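Local coordinates for gamma-glutamyltranspeptidase (Ggt) (Helicobacter pylori 26695, PDB 5BPK), which probably transfers or hydrolyses the gamma-glutamyl group of glutathione and related compounds, as an Ntn-hydrolase of the gamma-glutamyltranspeptidase family, at residues Leu87-Pro92 / Gly162-Ile167. Sequence-based numbering, arbitrary orientation.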
# COMPACT_ATOMS: atom_id res chain seq x y z
N LEU B 87 5.62 14.72 8.38
CA LEU B 87 5.51 13.26 8.44
C LEU B 87 5.54 12.61 7.06
O LEU B 87 5.01 13.16 6.10
CB LEU B 87 4.20 12.83 9.13
CG LEU B 87 3.98 13.27 10.58
CD1 LEU B 87 2.53 13.04 11.02
CD2 LEU B 87 4.96 12.55 11.52
N VAL B 88 6.18 11.44 6.98
CA VAL B 88 6.12 10.57 5.82
C VAL B 88 5.60 9.23 6.34
O VAL B 88 6.21 8.62 7.22
CB VAL B 88 7.50 10.41 5.14
CG1 VAL B 88 7.35 9.73 3.76
CG2 VAL B 88 8.18 11.77 5.02
N VAL B 89 4.45 8.80 5.83
CA VAL B 89 3.77 7.67 6.43
C VAL B 89 2.97 6.85 5.41
O VAL B 89 2.53 7.36 4.39
CB VAL B 89 2.87 8.16 7.59
CG1 VAL B 89 1.79 9.08 7.07
CG2 VAL B 89 2.29 7.00 8.39
N GLY B 90 2.82 5.57 5.70
CA GLY B 90 2.03 4.67 4.88
C GLY B 90 2.07 3.28 5.49
O GLY B 90 2.80 3.05 6.47
N SER B 91 1.29 2.36 4.92
CA SER B 91 1.18 1.01 5.42
C SER B 91 0.54 0.09 4.41
O SER B 91 -0.22 0.54 3.55
CB SER B 91 0.27 0.99 6.67
OG SER B 91 0.18 -0.29 7.25
N PRO B 92 0.85 -1.22 4.50
CA PRO B 92 0.03 -2.24 3.88
C PRO B 92 -1.19 -2.57 4.73
O PRO B 92 -1.36 -2.01 5.81
CB PRO B 92 0.99 -3.43 3.82
CG PRO B 92 1.84 -3.28 5.00
CD PRO B 92 2.05 -1.80 5.13
N GLY B 162 -1.51 -3.82 9.96
CA GLY B 162 -0.60 -2.85 9.35
C GLY B 162 0.87 -3.12 9.57
O GLY B 162 1.26 -3.97 10.38
N ASP B 163 1.68 -2.33 8.87
CA ASP B 163 3.14 -2.37 9.01
C ASP B 163 3.67 -1.02 8.53
O ASP B 163 4.07 -0.85 7.38
CB ASP B 163 3.74 -3.55 8.24
CG ASP B 163 5.25 -3.61 8.35
OD1 ASP B 163 5.83 -2.88 9.18
OD2 ASP B 163 5.86 -4.38 7.59
N VAL B 164 3.62 -0.05 9.42
CA VAL B 164 3.95 1.32 9.12
C VAL B 164 5.45 1.58 9.23
O VAL B 164 6.08 1.24 10.23
CB VAL B 164 3.22 2.28 10.08
CG1 VAL B 164 3.63 3.75 9.82
CG2 VAL B 164 1.70 2.10 9.97
N ASN B 165 6.01 2.16 8.18
CA ASN B 165 7.34 2.72 8.21
C ASN B 165 7.16 4.21 8.02
O ASN B 165 6.63 4.65 7.00
CB ASN B 165 8.21 2.08 7.13
CG ASN B 165 8.41 0.61 7.39
OD1 ASN B 165 8.93 0.24 8.44
ND2 ASN B 165 7.96 -0.24 6.46
N ALA B 166 7.55 4.98 9.03
CA ALA B 166 7.23 6.39 9.08
C ALA B 166 8.42 7.24 9.53
O ALA B 166 9.30 6.78 10.27
CB ALA B 166 6.03 6.62 9.98
N ILE B 167 8.43 8.49 9.07
CA ILE B 167 9.46 9.47 9.40
C ILE B 167 8.79 10.75 9.87
O ILE B 167 7.78 11.17 9.29
CB ILE B 167 10.37 9.81 8.20
CG1 ILE B 167 11.11 8.57 7.70
CG2 ILE B 167 11.36 10.92 8.55
CD1 ILE B 167 11.75 8.74 6.30
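With chi1 at -177°, Ser91 extends OG away from its own backbone N and across to the 162-167 segment, while Val164, whose CG1 is likewise trans to N (chi1 177°), sets its two methyls against Val89 and Ser91. The Ser91 hydroxyl is gripped twice: it accepts a nearly straight bond from Asp163 N (3.0 Å, 167° at the hydrogen) and donates to Pro92 O at 2.7 Å, in the carbonyl plane and on a lone pair. Beside it, Val164 CG1 meets Val89 CG2 at 3.8 Å and Val164 CG2 packs on Ser91 CB; helix 96-109 closes over this apolar side through Thr100, Val104 and Ile105. Gly90 O, buried without a hydrogen-bonding partner, receives a CA-H...O contact from Val164 CA at 3.4 Å. Farther along, regular pairing takes over, as Val88 and Ile167 exchange two backbone bonds, Val88 N to Ile167 O (2.8 Å) and Ile167 N to Val88 O (2.9 Å). Their side chains lie together on the opposite face of the sheet, against Ser5 of strand 2-8. At the other end the ring of Pro92 crosses Asp163 obliquely, Pro92 CG lying 3.8 Å from Asp163 CB, and also touches Thr1 and the bound ligand. The chains thus run on, still side by side, past the regular pairing of 84-89 with 166-171, the two inner strands of a four-stranded antiparallel sheet, consistent with the layered alpha-beta-beta-alpha fold of Ntn-hydrolases.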